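Local coordinates for protein FLUORESCENT IN BLUE LIGHT, chloroplastic (Arabidopsis thaliana, PDB 4YVO), which negatively regulates tetrapyrrole and chlorophyll biosynthesis in chloroplasts, its TPR domain mediating complex formation with glutamyl-tRNA reductase, at residues T61-R64 with K70-T73; L81-S84 with E90-K93; K86-E91 with K123-D128; S101-G106 with Q113-V118; S129-A134 with I159-T164. One frame throughout, in Å; residues are numbered along the deposited sequence. Where two conformers were deposited one is given.

In the fold
All five contacts join helices of the TPR domain at the C-terminal end of the protein. Interactions 1 and 4 lie near the turn of the first and second hairpins, interaction 5 at the open end of the third. Interaction 2 joins repeat 1 to helix 88-104; interaction 3 ties the two ends of the second hairpin. Interactions 2 and 3, centres about 9 Å apart, share E90 and E91, and K92 NZ forms a salt bridge with E127 OE1 (2.8 Å) and a hydrogen bond to S129 O of interaction 5. Interactions 1 and 4, centres about 13 Å apart, meet where R104 NH1, in the conformer given, probably bonds L63 O.

Interaction 1: residues T61-R64 with K70-T73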
# COMPACT_ATOMS: atom_id res chain seq x y z
N THR A 61 13.58 3.66 -0.44
CA THR A 61 14.87 3.74 0.25
C THR A 61 14.69 4.20 1.70
O THR A 61 15.26 3.60 2.62
CB THR A 61 15.85 4.66 -0.50
OG1 THR A 61 16.11 4.11 -1.80
CG2 THR A 61 17.16 4.78 0.27
N PHE A 62 13.88 5.23 1.91
CA PHE A 62 13.59 5.67 3.27
C PHE A 62 12.99 4.53 4.10
O PHE A 62 13.35 4.34 5.26
CB PHE A 62 12.64 6.87 3.27
CG PHE A 62 13.30 8.19 2.98
CD1 PHE A 62 14.45 8.58 3.66
CD2 PHE A 62 12.78 9.05 2.02
CE1 PHE A 62 15.05 9.81 3.39
CE2 PHE A 62 13.37 10.27 1.74
CZ PHE A 62 14.51 10.65 2.43
N LEU A 63 12.07 3.78 3.50
CA LEU A 63 11.46 2.63 4.17
C LEU A 63 12.51 1.60 4.57
O LEU A 63 12.52 1.13 5.72
CB LEU A 63 10.41 1.96 3.29
CG LEU A 63 8.95 2.36 3.44
CD1 LEU A 63 8.09 1.34 2.72
CD2 LEU A 63 8.56 2.46 4.91
N ARG A 64 13.38 1.25 3.63
CA ARG A 64 14.44 0.28 3.89
C ARG A 64 15.37 0.75 5.00
O ARG A 64 15.94 -0.07 5.73
CB ARG A 64 15.27 0.02 2.63
CG ARG A 64 14.55 -0.76 1.54
CD ARG A 64 15.56 -1.34 0.54
NE ARG A 64 16.52 -0.34 0.07
CZ ARG A 64 16.29 0.49 -0.94
NH1 ARG A 64 15.13 0.45 -1.59
NH2 ARG A 64 17.21 1.37 -1.30
N LYS A 70 9.79 10.14 6.61
CA LYS A 70 10.35 10.62 5.35
C LYS A 70 9.79 9.84 4.16
O LYS A 70 9.49 10.41 3.11
CB LYS A 70 11.88 10.57 5.39
CG LYS A 70 12.49 11.57 6.36
CD LYS A 70 13.97 11.30 6.59
CE LYS A 70 14.59 12.43 7.38
NZ LYS A 70 14.34 13.73 6.72
N ALA A 71 9.63 8.52 4.33
CA ALA A 71 9.05 7.68 3.28
C ALA A 71 7.63 8.12 2.95
O ALA A 71 7.26 8.25 1.78
CB ALA A 71 9.05 6.22 3.70
N TYR A 72 6.84 8.37 3.99
CA TYR A 72 5.46 8.81 3.80
C TYR A 72 5.40 10.05 2.90
O TYR A 72 4.60 10.11 1.97
CB TYR A 72 4.80 9.07 5.16
CG TYR A 72 3.35 9.51 5.08
CD1 TYR A 72 3.02 10.83 4.80
CD2 TYR A 72 2.32 8.60 5.31
CE1 TYR A 72 1.70 11.23 4.74
CE2 TYR A 72 1.00 9.00 5.25
CZ TYR A 72 0.70 10.32 4.97
OH TYR A 72 -0.61 10.75 4.91
N THR A 73 6.25 11.03 3.19
CA THR A 73 6.28 12.26 2.40
C THR A 73 6.52 11.98 0.92
O THR A 73 5.84 12.55 0.06
CB THR A 73 7.38 13.20 2.92
OG1 THR A 73 7.12 13.51 4.29
CG2 THR A 73 7.43 14.49 2.12
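The turn of the first TPR hairpin is closed where F62 and L63, at the end of helix 48-64, meet K70 and A71 in the first turns of helix 68-84. The backbones come close here, with 5.0 Å between the CA atoms of F62 and A71, a spacing that the small A71 side chain permits. F62 carries most of the contact. Its ring lies with one face against K70, whose CB sits over the ring centre, 3.6 Å from the centroid and only 7° off the normal, a nearly ideal CH-pi contact. CG of F62 is turned anti to its own carbonyl carbon (chi1 -80°), which brings the ring across the start of the lysine chain. Farther along, K70 CD touches the rim at F62 CE1, 3.7 Å away, before the chain bends at its last torsion and carries the ammonium off from the ring. Beneath the ring's root, CB of F62 meets CB of A71 at 3.7 Å. L63 adds its branch point CG against A71 CB, while its side chain also packs on A100 and S101 of helix 88-104. With alanine in place of F62, the K70 methylenes would probably lose their aromatic cover and a gap open over that chain. The contact is held by dispersion and CH-pi attraction, with no hydrogen bond across it, and K70 contributes its aliphatic part rather than its charge.

Interaction 2: residues L81-S84 with E90-K93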
# COMPACT_ATOMS: atom_id res chain seq x y z
N LEU A 81 0.95 12.65 -7.79
CA LEU A 81 1.42 12.68 -9.18
C LEU A 81 0.79 11.57 -10.01
O LEU A 81 0.40 11.79 -11.17
CB LEU A 81 2.95 12.58 -9.24
CG LEU A 81 3.73 13.77 -8.68
CD1 LEU A 81 5.21 13.51 -8.81
CD2 LEU A 81 3.35 15.06 -9.40
N ALA A 82 0.69 10.37 -9.44
CA ALA A 82 0.10 9.24 -10.14
C ALA A 82 -1.37 9.51 -10.44
O ALA A 82 -1.87 9.14 -11.50
CB ALA A 82 0.26 7.96 -9.32
N GLN A 83 -2.05 10.15 -9.50
CA GLN A 83 -3.45 10.51 -9.71
C GLN A 83 -3.57 11.58 -10.80
O GLN A 83 -4.46 11.50 -11.64
CB GLN A 83 -4.08 10.97 -8.40
CG GLN A 83 -4.33 9.80 -7.44
CD GLN A 83 -4.73 10.23 -6.05
OE1 GLN A 83 -4.63 11.41 -5.69
NE2 GLN A 83 -5.18 9.27 -5.24
N SER A 84 -2.67 12.56 -10.78
CA SER A 84 -2.67 13.61 -11.80
C SER A 84 -2.44 13.02 -13.19
O SER A 84 -3.05 13.46 -14.18
CB SER A 84 -1.60 14.66 -11.50
OG SER A 84 -1.52 15.61 -12.54
N GLU A 90 0.84 2.92 -11.03
CA GLU A 90 1.77 3.62 -10.16
C GLU A 90 1.07 4.11 -8.90
O GLU A 90 1.68 4.18 -7.83
CB GLU A 90 2.45 4.78 -10.90
CG GLU A 90 3.30 4.33 -12.08
CD GLU A 90 4.29 3.24 -11.70
OE1 GLU A 90 5.24 3.54 -10.94
OE2 GLU A 90 4.11 2.09 -12.15
N GLU A 91 -0.21 4.45 -9.03
CA GLU A 91 -0.99 4.86 -7.87
C GLU A 91 -1.01 3.76 -6.81
O GLU A 91 -0.89 4.04 -5.61
CB GLU A 91 -2.41 5.24 -8.27
CG GLU A 91 -3.21 5.87 -7.15
CD GLU A 91 -4.63 6.19 -7.54
OE1 GLU A 91 -4.99 6.02 -8.73
OE2 GLU A 91 -5.41 6.62 -6.65
N LYS A 92 -1.18 2.52 -7.25
CA LYS A 92 -1.17 1.39 -6.33
C LYS A 92 0.18 1.24 -5.62
O LYS A 92 0.22 0.89 -4.44
CB LYS A 92 -1.59 0.10 -7.05
CG LYS A 92 -3.07 0.10 -7.41
CD LYS A 92 -3.61 -1.28 -7.78
CE LYS A 92 -2.90 -1.89 -8.95
NZ LYS A 92 -3.36 -3.30 -9.25
N LYS A 93 1.27 1.50 -6.33
CA LYS A 93 2.59 1.41 -5.70
C LYS A 93 2.75 2.48 -4.62
O LYS A 93 3.30 2.23 -3.54
CB LYS A 93 3.71 1.54 -6.75
CG LYS A 93 3.72 0.45 -7.81
CD LYS A 93 4.87 0.64 -8.79
CE LYS A 93 4.75 -0.29 -9.98
NZ LYS A 93 5.70 0.05 -11.07
O HOH W 1 -4.42 7.05 -11.06
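E91 reaches from helix 88-104 across to A82 and Q83 at the end of helix 68-84, and each part of its chain has a partner there. Its CB lies 4.0 Å from the CB of A82, a methyl that also rests on the E91 backbone, 3.6 Å from its N. E91 CG comes within 4.1 Å of Q83 CG as the two chains cross at a slant, and CD comes 3.6 Å from Q83 CG, so the glutamine methylene covers the root of the carboxylate. With CG anti to the backbone N (chi1 -172°) and the rest of the chain extended, the carboxylate is carried out to the glutamine amide. There OE2 accepts a hydrogen bond from Q83 NE2 at 3.0 Å, nearly straight at 167°. The two flat groups stand almost perpendicular, 89° apart: the oxygen lies in the amide plane, whereas the amide nitrogen approaches from above the carboxylate plane. E91 OE1 accepts a short bond, 2.6 Å, from a water. The same water donates a second, weak bond to the carbonyl O of A82. Both carboxylate oxygens are thus engaged, one directly and one through solvent, and M117 of helix 108-125 packs on both E91 and Q83. Beside them E90 brings its CB within 4.2 Å of the A82 CB before its chain bends back to pair with K93. The CA atoms of A82 and E91 are 5.1 Å apart, which the small methyl permits; the second helix of one TPR here meets the first helix of the next, as in the TPR superhelix.

Interaction 3: residues K86-E91 with K123-D128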
# COMPACT_ATOMS: atom_id res chain seq x y z
N LYS A 86 -3.16 10.03 -14.11
CA LYS A 86 -4.11 8.95 -14.36
C LYS A 86 -3.39 7.62 -14.62
O LYS A 86 -3.69 6.90 -15.57
CB LYS A 86 -5.08 9.30 -15.48
CG LYS A 86 -5.97 10.49 -15.14
CD LYS A 86 -6.98 10.73 -16.24
CE LYS A 86 -8.22 11.45 -15.71
NZ LYS A 86 -9.33 11.44 -16.70
N ASP A 87 -2.44 7.31 -13.74
CA ASP A 87 -1.67 6.08 -13.83
C ASP A 87 -1.99 5.22 -12.61
O ASP A 87 -1.29 5.29 -11.59
CB ASP A 87 -0.18 6.40 -13.89
CG ASP A 87 0.68 5.18 -14.24
OD1 ASP A 87 0.29 4.04 -13.92
OD2 ASP A 87 1.76 5.38 -14.84
N PRO A 88 -3.05 4.41 -12.70
CA PRO A 88 -3.48 3.62 -11.54
C PRO A 88 -2.46 2.57 -11.10
O PRO A 88 -2.42 2.21 -9.93
CB PRO A 88 -4.77 2.96 -12.03
CG PRO A 88 -4.65 2.95 -13.54
CD PRO A 88 -3.93 4.22 -13.87
N THR A 89 -1.65 2.08 -12.03
CA THR A 89 -0.63 1.10 -11.68
C THR A 89 0.39 1.72 -10.71
O THR A 89 0.75 1.12 -9.70
CB THR A 89 0.08 0.56 -12.92
OG1 THR A 89 -0.89 -0.03 -13.80
CG2 THR A 89 1.11 -0.48 -12.53
N GLU A 90 0.84 2.92 -11.03
CA GLU A 90 1.77 3.62 -10.16
C GLU A 90 1.07 4.11 -8.90
O GLU A 90 1.68 4.18 -7.83
CB GLU A 90 2.45 4.78 -10.90
CG GLU A 90 3.30 4.33 -12.08
CD GLU A 90 4.29 3.24 -11.70
OE1 GLU A 90 5.24 3.54 -10.94
OE2 GLU A 90 4.11 2.09 -12.15
N GLU A 91 -0.21 4.45 -9.03
CA GLU A 91 -0.99 4.86 -7.87
C GLU A 91 -1.01 3.76 -6.81
O GLU A 91 -0.89 4.04 -5.61
CB GLU A 91 -2.41 5.24 -8.27
CG GLU A 91 -3.21 5.87 -7.15
CD GLU A 91 -4.63 6.19 -7.54
OE1 GLU A 91 -4.99 6.02 -8.73
OE2 GLU A 91 -5.41 6.62 -6.65
N LYS A 123 -9.91 -3.36 -8.45
CA LYS A 123 -11.26 -3.71 -8.90
C LYS A 123 -11.72 -2.79 -10.01
O LYS A 123 -12.25 -3.24 -11.03
CB LYS A 123 -12.25 -3.68 -7.74
CG LYS A 123 -12.08 -4.83 -6.76
CD LYS A 123 -13.15 -4.76 -5.68
CE LYS A 123 -12.83 -5.70 -4.53
NZ LYS A 123 -12.76 -7.11 -4.95
N ARG A 124 -11.52 -1.49 -9.84
CA ARG A 124 -11.93 -0.52 -10.85
C ARG A 124 -11.24 -0.75 -12.19
O ARG A 124 -11.86 -0.60 -13.25
CB ARG A 124 -11.71 0.92 -10.37
CG ARG A 124 -12.68 1.37 -9.29
CD ARG A 124 -12.69 2.88 -9.13
NE ARG A 124 -11.36 3.40 -8.80
CZ ARG A 124 -10.89 3.55 -7.57
NH1 ARG A 124 -11.64 3.23 -6.52
NH2 ARG A 124 -9.67 4.03 -7.38
N GLU A 125 -9.96 -1.10 -12.14
CA GLU A 125 -9.17 -1.25 -13.35
C GLU A 125 -9.12 -2.67 -13.87
O GLU A 125 -8.53 -2.91 -14.92
CB GLU A 125 -7.73 -0.79 -13.11
CG GLU A 125 -7.61 0.64 -12.67
CD GLU A 125 -8.19 1.59 -13.68
OE1 GLU A 125 -7.98 1.38 -14.89
OE2 GLU A 125 -8.86 2.56 -13.25
N SER A 126 -9.71 -3.60 -13.13
CA SER A 126 -9.59 -5.03 -13.44
C SER A 126 -8.14 -5.40 -13.70
O SER A 126 -7.80 -6.01 -14.72
CB SER A 126 -10.48 -5.41 -14.62
OG SER A 126 -11.83 -5.07 -14.35
N GLU A 127 -7.27 -5.02 -12.77
CA GLU A 127 -5.84 -5.20 -12.90
C GLU A 127 -5.33 -5.57 -11.51
O GLU A 127 -5.42 -4.78 -10.58
CB GLU A 127 -5.21 -3.91 -13.42
CG GLU A 127 -3.76 -4.05 -13.85
CD GLU A 127 -2.82 -4.04 -12.67
OE1 GLU A 127 -2.80 -3.04 -11.93
OE2 GLU A 127 -2.11 -5.05 -12.47
N ASP A 128 -4.78 -6.77 -11.40
CA ASP A 128 -4.61 -7.43 -10.11
C ASP A 128 -3.28 -7.28 -9.38
O ASP A 128 -3.11 -7.85 -8.30
CB ASP A 128 -4.89 -8.92 -10.26
CG ASP A 128 -3.88 -9.64 -11.16
OD1 ASP A 128 -2.80 -9.09 -11.51
OD2 ASP A 128 -4.16 -10.78 -11.55
O HOH W 2 -3.62 -0.58 -12.85
O HOH W 3 -7.57 5.43 -9.58
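P88 and E125 make the close part of this contact, where the start of helix 88-104 meets the end of helix 108-125. CB of the proline lies 3.7 Å from CG of E125, and P88 CG touches the carboxyl carbon E125 CD at 3.8 Å. The glutamate chain crosses the proline ring at about a right angle, bent at its second torsion (chi2 -60°) so that the CG-CD bond lies against the ring. I121 of helix 108-125 also packs on P88. These are the outer ends of the two antiparallel helices of the second TPR hairpin. K86 and S126 each end the preceding helix in a Schellman motif, and D87 is the N-cap of helix 88-104, its OD1 accepting from E90 N at 3.1 Å. Around the proline the contact becomes loose and watery. T89 OG1 and E127 OE1 stand 4.0 Å apart and are bridged by a water that donates to the carboxylate at 2.8 Å. E127 is held more firmly by K92, which forms a salt bridge to the same oxygen, while S129 bonds the other one. A second water donates to E91 OE1 at 2.8 Å and, in the conformer given for R124, accepts a weak bond from its NH2, at the edge of the guanidinium and in its plane.

Interaction 4: residues S101-G106 with Q113-V118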
# COMPACT_ATOMS: atom_id res chain seq x y z
N SER A 101 4.49 2.58 5.23
CA SER A 101 5.06 3.65 6.04
C SER A 101 4.25 3.87 7.31
O SER A 101 4.80 4.08 8.39
CB SER A 101 5.11 4.96 5.25
OG SER A 101 5.95 4.84 4.12
N LEU A 102 2.93 3.81 7.17
CA LEU A 102 2.04 4.00 8.31
C LEU A 102 2.11 2.82 9.28
O LEU A 102 2.09 3.02 10.50
CB LEU A 102 0.62 4.26 7.83
CG LEU A 102 0.45 5.64 7.18
CD1 LEU A 102 -0.79 5.64 6.31
CD2 LEU A 102 0.41 6.73 8.23
N GLN A 103 2.23 1.60 8.76
CA GLN A 103 2.44 0.43 9.61
C GLN A 103 3.70 0.58 10.46
O GLN A 103 3.68 0.28 11.66
CB GLN A 103 2.56 -0.85 8.79
CG GLN A 103 1.24 -1.36 8.27
CD GLN A 103 1.44 -2.58 7.39
OE1 GLN A 103 1.57 -2.46 6.17
NE2 GLN A 103 1.53 -3.75 8.00
N ARG A 104 4.79 1.04 9.86
CA ARG A 104 6.04 1.24 10.60
C ARG A 104 5.88 2.26 11.72
O ARG A 104 6.60 2.21 12.72
CB ARG A 104 7.16 1.71 9.67
CG ARG A 104 7.47 0.78 8.52
CD ARG A 104 8.27 -0.43 8.95
NE ARG A 104 8.64 -1.22 7.78
CZ ARG A 104 9.71 -0.98 7.03
NH1 ARG A 104 10.52 0.02 7.32
NH2 ARG A 104 9.96 -1.75 5.98
N GLN A 105 4.96 3.20 11.54
CA GLN A 105 4.70 4.23 12.53
C GLN A 105 3.66 3.80 13.57
O GLN A 105 3.35 4.56 14.48
CB GLN A 105 4.22 5.52 11.86
CG GLN A 105 5.23 6.15 10.92
CD GLN A 105 4.70 7.43 10.31
OE1 GLN A 105 4.35 8.36 11.03
NE2 GLN A 105 4.63 7.48 8.99
N GLY A 106 3.13 2.60 13.43
CA GLY A 106 2.11 2.11 14.35
C GLY A 106 0.75 2.75 14.11
O GLY A 106 -0.12 2.74 14.99
N GLN A 113 -6.48 2.29 5.33
CA GLN A 113 -7.03 3.18 4.31
C GLN A 113 -6.24 3.08 3.01
O GLN A 113 -6.81 2.99 1.92
CB GLN A 113 -7.05 4.63 4.80
CG GLN A 113 -7.41 5.64 3.73
CD GLN A 113 -7.21 7.08 4.16
OE1 GLN A 113 -6.97 7.36 5.34
NE2 GLN A 113 -7.29 8.01 3.21
N TYR A 114 -4.91 3.09 3.11
CA TYR A 114 -4.08 3.08 1.91
C TYR A 114 -3.93 1.70 1.27
O TYR A 114 -4.01 1.58 0.05
CB TYR A 114 -2.74 3.78 2.17
CG TYR A 114 -2.94 5.27 2.23
CD1 TYR A 114 -3.19 6.00 1.07
CD2 TYR A 114 -2.96 5.95 3.44
CE1 TYR A 114 -3.42 7.36 1.11
CE2 TYR A 114 -3.18 7.32 3.48
CZ TYR A 114 -3.41 8.02 2.32
OH TYR A 114 -3.64 9.38 2.35
N HIS A 115 -3.75 0.66 2.08
CA HIS A 115 -3.76 -0.68 1.50
C HIS A 115 -5.10 -0.98 0.83
O HIS A 115 -5.16 -1.69 -0.18
CB HIS A 115 -3.43 -1.75 2.54
CG HIS A 115 -2.03 -1.68 3.04
ND1 HIS A 115 -0.92 -1.80 2.23
CD2 HIS A 115 -1.54 -1.53 4.31
CE1 HIS A 115 0.17 -1.71 2.96
NE2 HIS A 115 -0.16 -1.54 4.21
N SER A 116 -6.18 -0.45 1.39
CA SER A 116 -7.51 -0.66 0.81
C SER A 116 -7.62 -0.02 -0.56
O SER A 116 -8.34 -0.51 -1.42
CB SER A 116 -8.62 -0.16 1.73
OG SER A 116 -8.66 -0.94 2.91
N MET A 117 -6.88 1.07 -0.78
CA MET A 117 -6.86 1.71 -2.10
C MET A 117 -6.28 0.77 -3.15
O MET A 117 -6.73 0.78 -4.29
CB MET A 117 -6.03 2.99 -2.09
CG MET A 117 -6.68 4.15 -1.43
SD MET A 117 -5.59 5.56 -1.58
CE MET A 117 -5.37 5.65 -3.35
N VAL A 118 -5.27 -0.01 -2.78
CA VAL A 118 -4.71 -0.99 -3.70
C VAL A 118 -5.83 -1.92 -4.18
O VAL A 118 -5.97 -2.16 -5.38
CB VAL A 118 -3.57 -1.82 -3.07
CG1 VAL A 118 -3.08 -2.87 -4.04
CG2 VAL A 118 -2.43 -0.91 -2.64
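Q103 and H115 meet at about a right angle, the amide of the glutamine turned 84° from the imidazole plane. NE2 of H115 donates to Q103 OE1 at 2.8 Å, a short bond but a bent one, with an angle of 142° at the hydrogen. The donor approaches from above the carbonyl plane, and the oxygen in turn lies at the ring's edge, tilted 25° from its plane. Q103 does not aim its CB at helix 108-125; the chain, extended beyond CG, brings the amide over to the histidine. Both residues also pack on A137 of helix 131-144, so this polar pair lies where the third repeat covers the second. Since NE2 carries the proton given to the glutamine, a neutral ring would probably be the tautomer with its hydrogen there. L102 and Y114 form the apolar half, their side chains crossing obliquely. The methyl CD1 of L102 reaches the tyrosine ring atom CD2 at 3.6 Å and CE2 at 4.1 Å, neither squarely over the face nor at the edge. Y114 rests on L98 and K76, and L102 on A111 of its partner helix. The CA atoms of L102 and Y114 are 8.9 Å apart, so long side chains span the interval, unlike the alanine-mediated approach in 61-64 with 70-73. Helices 88-104 and 108-125 pair as the antiparallel helical hairpin of TPR 2, with G106 ending the first in a Schellman motif.

Interaction 5: residues S129-A134 with I159-T164; sequences SGITEA and IARLET
NE of R161 donates to T132 OG1 at 2.8 Å, the short polar bond between helices 148-162 and 131-144; the angle at the hydrogen is 131°, and the oxygen lies near the guanidinium plane. The arginine's CG stands anti to the backbone N (chi1 -166°) and the chain runs extended to NE, delivering the guanidinium to T132 and I131. I131 covers one face of the same group: in the conformer given, its CD1 sits over the centre, 3.4 Å from CZ of R161. NH2 of R161 donates to a water, 2.9 Å away at the group's edge, which accepts a weak bond from T132 N in the first turn of helix 131-144. The methyl CG2 of T132 turns the other way and packs on L162 CD2 at 3.6 Å. At the end of helix 148-162 the carbonyl O of R161 accepts two bonds from T164, from its N at 2.9 Å and its OG1 at 2.7 Å, the hydroxyl coming in the carbonyl plane on a lone pair. Replacing R161 by leucine would probably leave T132 OG1 without this donor and remove the flat surface on which I131 rests. The two helices form the hairpin of TPR 3. Within this contact a hydrogen bond and a covered face hold the guanidinium; D128 lies beside NH2, and its charge may add to the hold.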
# COMPACT_ATOMS: atom_id res chain seq x y z
N SER A 129 -2.34 -6.52 -9.96
CA SER A 129 -1.03 -6.32 -9.33
C SER A 129 -1.18 -5.88 -7.87
O SER A 129 -1.91 -4.94 -7.59
CB SER A 129 -0.16 -5.31 -10.12
OG SER A 129 -0.71 -4.00 -10.19
N GLY A 130 -0.52 -6.60 -6.96
CA GLY A 130 -0.39 -6.16 -5.58
C GLY A 130 -1.52 -6.51 -4.63
O GLY A 130 -1.42 -6.25 -3.44
N ILE A 131 -2.60 -7.11 -5.13
CA ILE A 131 -3.67 -7.37 -4.18
C ILE A 131 -3.34 -8.43 -3.15
O ILE A 131 -3.73 -8.25 -2.00
CB ILE A 131 -5.07 -7.56 -4.77
CG1 ILE A 131 -5.24 -8.91 -5.47
CG2 ILE A 131 -5.41 -6.43 -5.68
CD1 ILE A 131 -6.71 -9.24 -5.69
N THR A 132 -2.57 -9.45 -3.50
CA THR A 132 -2.19 -10.46 -2.50
C THR A 132 -1.47 -9.83 -1.32
O THR A 132 -1.82 -10.06 -0.15
CB THR A 132 -1.31 -11.55 -3.12
OG1 THR A 132 -1.96 -12.06 -4.29
CG2 THR A 132 -1.06 -12.68 -2.13
N GLU A 133 -0.47 -9.01 -1.61
CA GLU A 133 0.29 -8.34 -0.57
C GLU A 133 -0.61 -7.42 0.27
O GLU A 133 -0.46 -7.34 1.49
CB GLU A 133 1.41 -7.51 -1.19
CG GLU A 133 2.31 -6.90 -0.16
CD GLU A 133 3.49 -6.18 -0.78
OE1 GLU A 133 3.73 -6.35 -1.99
OE2 GLU A 133 4.19 -5.45 -0.04
N ALA A 134 -1.56 -6.75 -0.38
CA ALA A 134 -2.47 -5.87 0.33
C ALA A 134 -3.35 -6.63 1.32
O ALA A 134 -3.58 -6.17 2.44
CB ALA A 134 -3.31 -5.06 -0.64
N ILE A 159 -4.02 -16.18 2.31
CA ILE A 159 -3.50 -17.54 2.17
C ILE A 159 -4.12 -18.25 0.96
O ILE A 159 -3.40 -18.93 0.20
CB ILE A 159 -3.72 -18.38 3.45
CG1 ILE A 159 -2.98 -17.75 4.64
CG2 ILE A 159 -3.29 -19.83 3.24
CD1 ILE A 159 -1.47 -17.68 4.49
N ALA A 160 -5.43 -18.10 0.77
CA ALA A 160 -6.11 -18.74 -0.35
C ALA A 160 -5.50 -18.27 -1.66
O ALA A 160 -5.31 -19.04 -2.61
CB ALA A 160 -7.61 -18.42 -0.33
N ARG A 161 -5.16 -16.99 -1.72
CA ARG A 161 -4.57 -16.43 -2.92
C ARG A 161 -3.12 -16.92 -3.11
O ARG A 161 -2.74 -17.30 -4.22
CB ARG A 161 -4.66 -14.91 -2.88
CG ARG A 161 -4.38 -14.27 -4.20
CD ARG A 161 -4.93 -12.85 -4.24
NE ARG A 161 -4.48 -12.19 -5.45
CZ ARG A 161 -5.17 -12.16 -6.58
NH1 ARG A 161 -6.37 -12.73 -6.66
NH2 ARG A 161 -4.65 -11.52 -7.63
N LEU A 162 -2.34 -16.95 -2.03
CA LEU A 162 -0.97 -17.49 -2.09
C LEU A 162 -0.94 -18.94 -2.58
O LEU A 162 -0.00 -19.37 -3.26
CB LEU A 162 -0.29 -17.43 -0.72
CG LEU A 162 0.12 -16.05 -0.20
CD1 LEU A 162 0.70 -16.19 1.20
CD2 LEU A 162 1.15 -15.40 -1.14
N GLU A 163 -1.98 -19.70 -2.23
CA GLU A 163 -2.07 -21.10 -2.65
C GLU A 163 -2.25 -21.26 -4.17
O GLU A 163 -2.05 -22.35 -4.70
CB GLU A 163 -3.18 -21.82 -1.88
CG GLU A 163 -2.78 -22.06 -0.44
CD GLU A 163 -3.91 -22.55 0.43
OE1 GLU A 163 -5.08 -22.45 0.02
OE2 GLU A 163 -3.62 -23.06 1.54
N THR A 164 -2.61 -20.17 -4.84
CA THR A 164 -2.80 -20.16 -6.29
C THR A 164 -1.60 -19.52 -7.02
O THR A 164 -1.65 -19.34 -8.24
CB THR A 164 -4.12 -19.44 -6.72
OG1 THR A 164 -4.03 -18.03 -6.44
CG2 THR A 164 -5.35 -20.04 -6.03
O HOH W 4 -2.28 -10.12 -6.73